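Local coordinates for protein predicted acetyltransferase (Clostridium acetobutylicum, PDB 3MGD) that binds acetyl-CoA and probably transfers its acetyl group to an acceptor that is not identified, at residues A64-A69 / T103-R108; I71-T76 / G82-I87; V132-K135 / Q139-D142. One frame throughout, in Å; residues are numbered along the deposited sequence.

Contact 1 (A64-A69 / T103-R108). With ACO (acetyl coenzyme *a), chain C.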
loop_
_atom_site.group_PDB
_atom_site.type_symbol
_atom_site.label_atom_id
_atom_site.label_comp_id
_atom_site.label_asym_id
_atom_site.label_seq_id
_atom_site.Cartn_x
_atom_site.Cartn_y
_atom_site.Cartn_z
ATOM N N ALA A 64 -10.189 -15.306 -17.126
ATOM C CA ALA A 64 -9.912 -14.059 -16.416
ATOM C C ALA A 64 -9.395 -14.327 -15.002
ATOM O O ALA A 64 -9.637 -15.385 -14.424
ATOM C CB ALA A 64 -11.150 -13.174 -16.377
ATOM N N THR A 65 -8.653 -13.370 -14.469
ATOM C CA THR A 65 -8.255 -13.412 -13.072
ATOM C C THR A 65 -8.540 -12.047 -12.451
ATOM O O THR A 65 -8.724 -11.060 -13.163
ATOM C CB THR A 65 -6.748 -13.671 -12.916
ATOM O OG1 THR A 65 -6.008 -12.606 -13.532
ATOM C CG2 THR A 65 -6.350 -15.003 -13.556
ATOM N N ALA A 66 -8.558 -12.001 -11.119
ATOM C CA ALA A 66 -8.715 -10.745 -10.379
ATOM C C ALA A 66 -8.351 -11.040 -8.936
ATOM O O ALA A 66 -8.837 -12.018 -8.370
ATOM C CB ALA A 66 -10.147 -10.264 -10.458
ATOM N N ALA A 67 -7.487 -10.230 -8.337
ATOM C CA ALA A 67 -7.086 -10.515 -6.946
ATOM C C ALA A 67 -7.256 -9.326 -6.019
ATOM O O ALA A 67 -7.326 -8.172 -6.456
ATOM C CB ALA A 67 -5.648 -11.026 -6.874
ATOM N N ILE A 68 -7.312 -9.621 -4.725
ATOM C CA ILE A 68 -7.309 -8.570 -3.724
ATOM C C ILE A 68 -6.320 -9.006 -2.663
ATOM O O ILE A 68 -6.331 -10.169 -2.243
ATOM C CB ILE A 68 -8.728 -8.299 -3.144
ATOM C CG1 ILE A 68 -8.715 -7.100 -2.191
ATOM C CG2 ILE A 68 -9.329 -9.566 -2.490
ATOM C CD1 ILE A 68 -10.089 -6.513 -1.932
ATOM N N ALA A 69 -5.429 -8.087 -2.297
ATOM C CA ALA A 69 -4.453 -8.290 -1.222
ATOM C C ALA A 69 -4.851 -7.432 -0.035
ATOM O O ALA A 69 -5.307 -6.299 -0.206
ATOM C CB ALA A 69 -3.055 -7.886 -1.692
ATOM N N THR A 103 -15.664 -6.236 -14.402
ATOM C CA THR A 103 -16.614 -5.528 -13.523
ATOM C C THR A 103 -17.278 -6.465 -12.505
ATOM O O THR A 103 -17.404 -6.129 -11.316
ATOM C CB THR A 103 -17.690 -4.762 -14.348
ATOM O OG1 THR A 103 -17.050 -3.750 -15.136
ATOM C CG2 THR A 103 -18.717 -4.104 -13.434
ATOM N N GLY A 104 -17.685 -7.646 -12.962
ATOM C CA GLY A 104 -18.243 -8.651 -12.069
ATOM C C GLY A 104 -17.196 -9.191 -11.097
ATOM O O GLY A 104 -17.515 -9.531 -9.963
HETATM N N MSE A 105 -15.945 -9.287 -11.542
HETATM C CA MSE A 105 -14.855 -9.669 -10.636
HETATM C C MSE A 105 -14.705 -8.645 -9.511
HETATM O O MSE A 105 -14.499 -9.015 -8.353
HETATM C CB MSE A 105 -13.524 -9.779 -11.385
HETATM C CG MSE A 105 -13.373 -11.007 -12.252
HETATM SE SE MSE A 105 -13.383 -12.636 -11.180
HETATM C CE MSE A 105 -12.170 -13.733 -12.255
ATOM N N LEU A 106 -14.782 -7.360 -9.852
ATOM C CA LEU A 106 -14.708 -6.309 -8.833
ATOM C C LEU A 106 -15.769 -6.537 -7.751
ATOM O O LEU A 106 -15.495 -6.341 -6.573
ATOM C CB LEU A 106 -14.853 -4.911 -9.450
ATOM C CG LEU A 106 -13.672 -4.409 -10.295
ATOM C CD1 LEU A 106 -14.039 -3.190 -11.128
ATOM C CD2 LEU A 106 -12.488 -4.108 -9.394
ATOM N N ASP A 107 -16.977 -6.954 -8.145
ATOM C CA ASP A 107 -18.021 -7.248 -7.152
ATOM C C ASP A 107 -17.558 -8.343 -6.197
ATOM O O ASP A 107 -17.771 -8.247 -4.983
ATOM C CB ASP A 107 -19.349 -7.675 -7.795
ATOM C CG ASP A 107 -20.029 -6.552 -8.571
ATOM O OD1 ASP A 107 -19.827 -5.363 -8.246
ATOM O OD2 ASP A 107 -20.797 -6.867 -9.503
ATOM N N ARG A 108 -16.940 -9.395 -6.739
ATOM C CA ARG A 108 -16.477 -10.497 -5.902
ATOM C C ARG A 108 -15.361 -10.049 -4.964
ATOM O O ARG A 108 -15.289 -10.502 -3.825
ATOM C CB ARG A 108 -15.992 -11.681 -6.745
ATOM C CG ARG A 108 -17.066 -12.306 -7.608
ATOM C CD ARG A 108 -16.517 -13.540 -8.316
ATOM N NE ARG A 108 -17.519 -14.191 -9.165
ATOM C CZ ARG A 108 -18.381 -15.119 -8.745
ATOM N NH1 ARG A 108 -18.386 -15.525 -7.474
ATOM N NH2 ARG A 108 -19.247 -15.648 -9.597
HETATM N N1A ACO C . -23.149 -2.724 -20.703
HETATM C C2A ACO C . -22.439 -1.830 -21.509
HETATM N N3A ACO C . -21.024 -1.867 -21.540
HETATM C C4A ACO C . -20.318 -2.842 -20.725
HETATM C C5A ACO C . -21.044 -3.760 -19.899
HETATM C C6A ACO C . -22.432 -3.719 -19.869
HETATM N N6A ACO C . -23.161 -4.650 -19.033
HETATM N N7A ACO C . -20.100 -4.602 -19.215
HETATM C C8A ACO C . -18.827 -4.215 -19.609
HETATM N N9A ACO C . -18.951 -3.100 -20.535
HETATM C C1B ACO C . -17.830 -2.512 -21.248
HETATM C C2B ACO C . -17.440 -1.329 -20.347
HETATM O O2B ACO C . -18.340 -0.317 -20.031
HETATM C C3B ACO C . -16.068 -0.978 -20.878
HETATM O O3B ACO C . -15.970 -0.095 -21.973
HETATM P P3B ACO C . -15.773 1.478 -21.808
HETATM O O7A ACO C . -16.247 2.155 -23.140
HETATM O O8A ACO C . -14.283 1.797 -21.565
HETATM O O9A ACO C . -16.595 1.998 -20.647
HETATM C C4B ACO C . -15.470 -2.415 -21.074
HETATM O O4B ACO C . -16.612 -3.195 -21.584
HETATM C C5B ACO C . -14.578 -3.104 -20.062
HETATM O O5B ACO C . -15.300 -3.531 -18.933
HETATM P P1A ACO C . -15.257 -5.042 -18.471
HETATM O O1A ACO C . -15.868 -5.989 -19.516
HETATM O O2A ACO C . -15.955 -5.125 -17.117
HETATM O O3A ACO C . -13.724 -5.355 -18.279
HETATM P P2A ACO C . -12.931 -6.500 -19.053
HETATM O O4A ACO C . -12.822 -6.230 -20.591
HETATM O O5A ACO C . -13.485 -7.859 -18.724
HETATM O O6A ACO C . -11.486 -6.515 -18.427
HETATM C CBP ACO C . -9.306 -5.497 -18.085
HETATM C CCP ACO C . -10.810 -5.306 -18.219
HETATM C CDP ACO C . -8.649 -4.205 -17.628
HETATM C CEP ACO C . -9.078 -6.600 -17.106
HETATM C CAP ACO C . -8.736 -5.882 -19.491
HETATM O OAP ACO C . -8.909 -4.869 -20.424
HETATM C C9P ACO C . -7.336 -6.444 -19.478
HETATM O O9P ACO C . -7.089 -7.604 -19.143
HETATM N N8P ACO C . -6.280 -5.548 -19.900
HETATM C C7P ACO C . -4.882 -5.973 -19.854
HETATM C C6P ACO C . -4.413 -6.197 -18.464
HETATM C C5P ACO C . -4.777 -5.034 -17.568
HETATM O O5P ACO C . -4.599 -3.875 -17.942
HETATM N N4P ACO C . -5.375 -5.335 -16.312
HETATM C C3P ACO C . -5.534 -4.333 -15.287
HETATM C C2P ACO C . -4.306 -3.987 -14.485
HETATM S S1P ACO C . -4.603 -2.865 -13.141
HETATM C C ACO C . -5.166 -3.667 -11.776
HETATM O O ACO C . -5.299 -4.881 -11.798
HETATM C CH3 ACO C . -5.626 -2.884 -10.609
#
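A66 and M105 meet at the centre of this buried contact. M105 is a selenomethionine, so its chain ends in SE and CE. The methyl CB of A66 abuts CB of M105 at 3.5 Å and also touches CG, 3.8 Å from the same A66 CB. The M105 chain then bends at chi2 (-64°) and again at chi3. These bends turn the chain back along the strand towards A64. Its terminal CE comes to rest 3.7 Å from the carbonyl O of A64 and 4.3 Å from A64 CB. The contact is packing, mostly between apolar groups, and no hydrogen bond joins strand 64-69 to helix 103-108. Small alanine side chains let the helix lie close, with the two short axes 8.5 Å apart at an angle of 32°.

Two residues before M105, the helix turns to the cofactor. T103 grips one pyrophosphate oxygen of acetyl-CoA twice. Its backbone N is 2.9 Å from O2A, and its OG1 is 2.6 Å from the same O2A. With chi1 at -63°, OG1 lies beside the T103 backbone N, which lets the two donors converge on O2A. G98 N and G100 N also bond the cofactor. This is the pyrophosphate-binding start of the helix that is characteristic of the GNAT fold.

T65 faces away from the helix and gives its OG1 to a hydrogen bond with N89 O. Strand 61-72 lies between strands 51-58 and 83-92. W54 of the first touches M105, while M90 of the second touches A66 and L106. Helix 129-136 packs against T103 and L106.

Contact 2 (I71-T76 / G82-I87)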
loop_
_atom_site.group_PDB
_atom_site.type_symbol
_atom_site.label_atom_id
_atom_site.label_comp_id
_atom_site.label_asym_id
_atom_site.label_seq_id
_atom_site.Cartn_x
_atom_site.Cartn_y
_atom_site.Cartn_z
ATOM N N ILE A 71 -3.757 -5.308 3.073
ATOM C CA ILE A 71 -2.559 -4.605 3.466
ATOM C C ILE A 71 -2.866 -3.725 4.676
ATOM O O ILE A 71 -3.980 -3.210 4.799
ATOM C CB ILE A 71 -2.050 -3.729 2.307
ATOM C CG1 ILE A 71 -1.750 -4.590 1.076
ATOM C CG2 ILE A 71 -0.816 -2.947 2.730
ATOM C CD1 ILE A 71 -0.649 -5.563 1.275
ATOM N N ASP A 72 -1.871 -3.557 5.551
ATOM C CA ASP A 72 -2.051 -2.855 6.825
ATOM C C ASP A 72 -1.377 -1.489 6.774
ATOM O O ASP A 72 -0.174 -1.391 6.515
ATOM C CB ASP A 72 -1.415 -3.658 7.977
ATOM C CG ASP A 72 -2.030 -5.045 8.163
ATOM O OD1 ASP A 72 -3.180 -5.256 7.731
ATOM O OD2 ASP A 72 -1.363 -5.925 8.765
ATOM N N PHE A 73 -2.153 -0.439 7.028
ATOM C CA PHE A 73 -1.625 0.911 7.144
ATOM C C PHE A 73 -1.953 1.402 8.558
ATOM O O PHE A 73 -2.756 0.787 9.252
ATOM C CB PHE A 73 -2.272 1.826 6.098
ATOM C CG PHE A 73 -1.994 1.422 4.671
ATOM C CD1 PHE A 73 -0.853 1.870 4.014
ATOM C CD2 PHE A 73 -2.875 0.599 3.984
ATOM C CE1 PHE A 73 -0.592 1.505 2.694
ATOM C CE2 PHE A 73 -2.619 0.222 2.672
ATOM C CZ PHE A 73 -1.478 0.681 2.026
ATOM N N PRO A 74 -1.345 2.514 8.992
ATOM C CA PRO A 74 -1.701 2.981 10.337
ATOM C C PRO A 74 -3.172 3.399 10.450
ATOM O O PRO A 74 -3.693 4.074 9.558
ATOM C CB PRO A 74 -0.801 4.215 10.532
ATOM C CG PRO A 74 0.308 4.043 9.577
ATOM C CD PRO A 74 -0.278 3.325 8.386
ATOM N N PRO A 75 -3.836 3.033 11.559
ATOM C CA PRO A 75 -5.221 3.470 11.758
ATOM C C PRO A 75 -5.393 4.979 11.643
ATOM O O PRO A 75 -4.497 5.742 11.970
ATOM C CB PRO A 75 -5.523 3.024 13.196
ATOM C CG PRO A 75 -4.683 1.791 13.358
ATOM C CD PRO A 75 -3.396 2.110 12.621
ATOM N N THR A 76 -6.553 5.394 11.146
ATOM C CA THR A 76 -6.925 6.799 11.169
ATOM C C THR A 76 -8.413 6.909 11.496
ATOM O O THR A 76 -9.132 5.898 11.550
ATOM C CB THR A 76 -6.581 7.479 9.825
ATOM O OG1 THR A 76 -7.014 8.843 9.854
ATOM C CG2 THR A 76 -7.245 6.738 8.678
ATOM N N GLY A 82 -7.076 0.625 9.931
ATOM C CA GLY A 82 -5.967 0.911 9.032
ATOM C C GLY A 82 -5.822 -0.036 7.837
ATOM O O GLY A 82 -4.999 0.194 6.942
ATOM N N ARG A 83 -6.619 -1.098 7.819
ATOM C CA ARG A 83 -6.507 -2.098 6.764
ATOM C C ARG A 83 -7.145 -1.606 5.475
ATOM O O ARG A 83 -8.113 -0.843 5.495
ATOM C CB ARG A 83 -7.170 -3.413 7.177
ATOM C CG ARG A 83 -6.784 -3.924 8.548
ATOM C CD ARG A 83 -7.239 -5.361 8.708
ATOM N NE ARG A 83 -7.725 -5.638 10.057
ATOM C CZ ARG A 83 -8.994 -5.521 10.430
ATOM N NH1 ARG A 83 -9.916 -5.126 9.557
ATOM N NH2 ARG A 83 -9.340 -5.793 11.681
ATOM N N LYS A 84 -6.592 -2.062 4.352
ATOM C CA LYS A 84 -7.159 -1.781 3.045
ATOM C C LYS A 84 -7.073 -3.022 2.183
ATOM O O LYS A 84 -6.207 -3.869 2.392
ATOM C CB LYS A 84 -6.401 -0.639 2.353
ATOM C CG LYS A 84 -6.710 0.764 2.928
ATOM C CD LYS A 84 -6.018 1.858 2.114
ATOM C CE LYS A 84 -6.469 3.254 2.530
ATOM N NZ LYS A 84 -5.761 4.301 1.742
ATOM N N GLY A 85 -7.970 -3.120 1.209
ATOM C CA GLY A 85 -7.874 -4.177 0.219
ATOM C C GLY A 85 -7.179 -3.552 -0.973
ATOM O O GLY A 85 -7.524 -2.452 -1.387
ATOM N N TYR A 86 -6.187 -4.245 -1.512
ATOM C CA TYR A 86 -5.422 -3.739 -2.645
ATOM C C TYR A 86 -5.743 -4.633 -3.837
ATOM O O TYR A 86 -5.420 -5.821 -3.837
ATOM C CB TYR A 86 -3.918 -3.797 -2.337
ATOM C CG TYR A 86 -3.038 -3.401 -3.506
ATOM C CD1 TYR A 86 -2.885 -2.069 -3.866
ATOM C CD2 TYR A 86 -2.361 -4.363 -4.248
ATOM C CE1 TYR A 86 -2.079 -1.702 -4.943
ATOM C CE2 TYR A 86 -1.555 -4.011 -5.325
ATOM C CZ TYR A 86 -1.416 -2.684 -5.660
ATOM O OH TYR A 86 -0.619 -2.341 -6.729
ATOM N N ILE A 87 -6.392 -4.070 -4.846
ATOM C CA ILE A 87 -6.819 -4.872 -5.986
ATOM C C ILE A 87 -5.726 -4.947 -7.044
ATOM O O ILE A 87 -5.041 -3.960 -7.322
ATOM C CB ILE A 87 -8.166 -4.351 -6.548
ATOM C CG1 ILE A 87 -9.278 -4.700 -5.530
ATOM C CG2 ILE A 87 -8.420 -4.883 -7.962
ATOM C CD1 ILE A 87 -10.685 -4.404 -5.991
#
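I71 and K84 form an antiparallel hydrogen-bonded pair near the loop end of the beta hairpin made by strands 61-72 and 83-92. Two nearly straight bonds close the pair: I71 N to K84 O and K84 N to I71 O, each 2.9 Å. D72 and R83 follow as a non-hydrogen-bonded pair. Beyond them the ladder ends in a less regular bond, from F73 N to G82 O at 2.9 Å. Here the donor stands well above the carbonyl plane of G82.

G82 is the tight spot. Its phi is positive (77°), and its CA lies 3.8 Å from P75 CA. G82 CA makes a CA-H...O contact with F73 O at 3.2 Å. The ring of F73 also presents its edge to G82 O. The side chains of F73 and K84 cross at about a right angle, with K84 CD 3.8 Å from F73 CE2. K84 NZ is too far from the ring for more than a weak attraction.

The D72 and R83 side is looser. These side chains run side by side, but their charged ends do not meet. D72 instead makes a salt bridge through OD2 to K45 of the second subunit. F73 and Y86 make edge-to-face ring contacts with Y86 and F73 of that subunit. The hairpin end is therefore part of the dimer interface. Within the chain, I71 CG1 packs on Y86 CB at 4.1 Å.

Contact 3 (V132-K135 / Q139-D142). With ACO (acetyl coenzyme *a), chain C.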
loop_
_atom_site.group_PDB
_atom_site.type_symbol
_atom_site.label_atom_id
_atom_site.label_comp_id
_atom_site.label_asym_id
_atom_site.label_seq_id
_atom_site.Cartn_x
_atom_site.Cartn_y
_atom_site.Cartn_z
ATOM N N VAL A 132 -12.600 1.238 -16.505
ATOM C CA VAL A 132 -13.371 0.231 -15.769
ATOM C C VAL A 132 -13.527 0.619 -14.302
ATOM O O VAL A 132 -14.636 0.594 -13.752
ATOM C CB VAL A 132 -12.709 -1.162 -15.859
ATOM C CG1 VAL A 132 -13.567 -2.209 -15.164
ATOM C CG2 VAL A 132 -12.487 -1.538 -17.315
ATOM N N TYR A 133 -12.413 0.985 -13.669
ATOM C CA TYR A 133 -12.430 1.368 -12.267
ATOM C C TYR A 133 -13.147 2.705 -12.058
ATOM O O TYR A 133 -13.863 2.871 -11.075
ATOM C CB TYR A 133 -11.005 1.408 -11.702
ATOM C CG TYR A 133 -10.243 0.143 -12.023
ATOM C CD1 TYR A 133 -10.860 -1.099 -11.913
ATOM C CD2 TYR A 133 -8.924 0.184 -12.457
ATOM C CE1 TYR A 133 -10.179 -2.266 -12.223
ATOM C CE2 TYR A 133 -8.241 -0.974 -12.758
ATOM C CZ TYR A 133 -8.875 -2.199 -12.647
ATOM O OH TYR A 133 -8.204 -3.373 -12.954
ATOM N N LYS A 134 -12.957 3.643 -12.982
ATOM C CA LYS A 134 -13.662 4.925 -12.916
ATOM C C LYS A 134 -15.164 4.692 -12.990
ATOM O O LYS A 134 -15.931 5.247 -12.194
ATOM C CB LYS A 134 -13.216 5.873 -14.042
ATOM C CG LYS A 134 -11.849 6.530 -13.828
ATOM C CD LYS A 134 -11.776 7.249 -12.482
ATOM C CE LYS A 134 -10.429 7.936 -12.286
ATOM N NZ LYS A 134 -10.251 9.121 -13.175
ATOM N N LYS A 135 -15.583 3.867 -13.946
ATOM C CA LYS A 135 -17.002 3.526 -14.091
ATOM C C LYS A 135 -17.550 2.909 -12.810
ATOM O O LYS A 135 -18.689 3.178 -12.414
ATOM C CB LYS A 135 -17.234 2.613 -15.305
ATOM C CG LYS A 135 -18.690 2.246 -15.550
ATOM C CD LYS A 135 -18.813 1.218 -16.672
ATOM C CE LYS A 135 -20.264 1.013 -17.114
ATOM N NZ LYS A 135 -20.438 -0.240 -17.918
ATOM N N GLN A 139 -11.937 6.550 -7.132
ATOM C CA GLN A 139 -11.678 7.982 -7.206
ATOM C C GLN A 139 -10.200 8.334 -7.345
ATOM O O GLN A 139 -9.353 7.730 -6.685
ATOM C CB GLN A 139 -12.216 8.654 -5.941
ATOM C CG GLN A 139 -13.668 8.348 -5.672
ATOM C CD GLN A 139 -14.573 9.089 -6.620
ATOM O OE1 GLN A 139 -14.487 10.308 -6.735
ATOM N NE2 GLN A 139 -15.446 8.359 -7.315
ATOM N N ASP A 140 -9.917 9.318 -8.205
ATOM C CA ASP A 140 -8.615 9.987 -8.291
ATOM C C ASP A 140 -8.036 10.259 -6.911
ATOM O O ASP A 140 -8.770 10.619 -5.984
ATOM C CB ASP A 140 -8.760 11.343 -8.991
ATOM C CG ASP A 140 -8.977 11.223 -10.488
ATOM O OD1 ASP A 140 -8.640 10.170 -11.067
ATOM O OD2 ASP A 140 -9.476 12.202 -11.086
ATOM N N THR A 141 -6.715 10.119 -6.785
ATOM C CA THR A 141 -6.022 10.344 -5.513
ATOM C C THR A 141 -4.716 11.122 -5.691
ATOM O O THR A 141 -3.632 10.531 -5.694
ATOM C CB THR A 141 -5.669 9.015 -4.802
ATOM O OG1 THR A 141 -6.821 8.167 -4.732
ATOM C CG2 THR A 141 -5.154 9.289 -3.388
ATOM N N ASP A 142 -4.819 12.442 -5.823
ATOM C CA ASP A 142 -3.642 13.288 -6.012
ATOM C C ASP A 142 -2.640 13.219 -4.849
ATOM O O ASP A 142 -1.520 13.722 -4.960
ATOM C CB ASP A 142 -4.063 14.743 -6.255
ATOM C CG ASP A 142 -4.774 14.934 -7.587
ATOM O OD1 ASP A 142 -4.691 14.029 -8.447
ATOM O OD2 ASP A 142 -5.409 15.994 -7.781
HETATM N N1A ACO C . -23.149 -2.724 -20.703
HETATM C C2A ACO C . -22.439 -1.830 -21.509
HETATM N N3A ACO C . -21.024 -1.867 -21.540
HETATM C C4A ACO C . -20.318 -2.842 -20.725
HETATM C C5A ACO C . -21.044 -3.760 -19.899
HETATM C C6A ACO C . -22.432 -3.719 -19.869
HETATM N N6A ACO C . -23.161 -4.650 -19.033
HETATM N N7A ACO C . -20.100 -4.602 -19.215
HETATM C C8A ACO C . -18.827 -4.215 -19.609
HETATM N N9A ACO C . -18.951 -3.100 -20.535
HETATM C C1B ACO C . -17.830 -2.512 -21.248
HETATM C C2B ACO C . -17.440 -1.329 -20.347
HETATM O O2B ACO C . -18.340 -0.317 -20.031
HETATM C C3B ACO C . -16.068 -0.978 -20.878
HETATM O O3B ACO C . -15.970 -0.095 -21.973
HETATM P P3B ACO C . -15.773 1.478 -21.808
HETATM O O7A ACO C . -16.247 2.155 -23.140
HETATM O O8A ACO C . -14.283 1.797 -21.565
HETATM O O9A ACO C . -16.595 1.998 -20.647
HETATM C C4B ACO C . -15.470 -2.415 -21.074
HETATM O O4B ACO C . -16.612 -3.195 -21.584
HETATM C C5B ACO C . -14.578 -3.104 -20.062
HETATM O O5B ACO C . -15.300 -3.531 -18.933
HETATM P P1A ACO C . -15.257 -5.042 -18.471
HETATM O O1A ACO C . -15.868 -5.989 -19.516
HETATM O O2A ACO C . -15.955 -5.125 -17.117
HETATM O O3A ACO C . -13.724 -5.355 -18.279
HETATM P P2A ACO C . -12.931 -6.500 -19.053
HETATM O O4A ACO C . -12.822 -6.230 -20.591
HETATM O O5A ACO C . -13.485 -7.859 -18.724
HETATM O O6A ACO C . -11.486 -6.515 -18.427
HETATM C CBP ACO C . -9.306 -5.497 -18.085
HETATM C CCP ACO C . -10.810 -5.306 -18.219
HETATM C CDP ACO C . -8.649 -4.205 -17.628
HETATM C CEP ACO C . -9.078 -6.600 -17.106
HETATM C CAP ACO C . -8.736 -5.882 -19.491
HETATM O OAP ACO C . -8.909 -4.869 -20.424
HETATM C C9P ACO C . -7.336 -6.444 -19.478
HETATM O O9P ACO C . -7.089 -7.604 -19.143
HETATM N N8P ACO C . -6.280 -5.548 -19.900
HETATM C C7P ACO C . -4.882 -5.973 -19.854
HETATM C C6P ACO C . -4.413 -6.197 -18.464
HETATM C C5P ACO C . -4.777 -5.034 -17.568
HETATM O O5P ACO C . -4.599 -3.875 -17.942
HETATM N N4P ACO C . -5.375 -5.335 -16.312
HETATM C C3P ACO C . -5.534 -4.333 -15.287
HETATM C C2P ACO C . -4.306 -3.987 -14.485
HETATM S S1P ACO C . -4.603 -2.865 -13.141
HETATM C C ACO C . -5.166 -3.667 -11.776
HETATM O O ACO C . -5.299 -4.881 -11.798
HETATM C CH3 ACO C . -5.626 -2.884 -10.609
#
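K134 reaches D140 through two bends in its chain, at chi2 (-54°) and chi4 (70°), which bring its ammonium group to the carboxylate. D140 has CG beside its own backbone N. The two side chains cross at about a right angle. The contact is a surface salt bridge across the turn that follows helix 129-136 of the GNAT fold and leads into the short, weakly bonded strand at about 139-140.

K134 NZ lies 2.9 Å from D140 OD1. It approaches on the syn side of that oxygen, but 33° out of the carboxylate plane. The other oxygen, OD2, is 3.8 Å from NZ. D140 OD1 also makes a salt bridge with R130. One carboxylate oxygen thus serves two cations, and it probably eases the closeness of K134 and R130. Q139 and D140 pair in an antiparallel ladder with a strand of the second subunit, so the sheet continues across the interface. L145 of that subunit packs on both K134 and D140.

The same helix faces the cofactor with other residues. K135 extends its whole chain the other way, and V132 touches the cofactor with CG2, 3.8 Å from C5B. Y133 brings its ring to the acetyl end, where CE2 and CZ each lie 3.9 Å from CH3. Its OH is 3.3 Å from the thioester carbon C. Neighbours on this helix therefore serve the interface and the acetyl-CoA site separately. At the ribose, K135 NZ gives a hydrogen bond to O2B at 3.0 Å.

How the contacts relate
Following the chain from the N terminus, strand 61-72 is the first element that these contacts use, and it serves contacts 1 and 2. Contact 2 closes the short hairpin loop to strand 83-92. Contact 1 closes the longer loop, bringing helix 101-115 back over the same strand, so contact 2 lies within its span. The two touch where A69 O meets Y86 N and where L106 packs on I87. Contact 3 follows in series and closes a short turn after helix 129-136. Its helix meets contact 1 through T103 with V132 and L106 with Y133. Contacts 1 and 3 both reach acetyl-CoA, while contacts 2 and 3 both touch the second subunit.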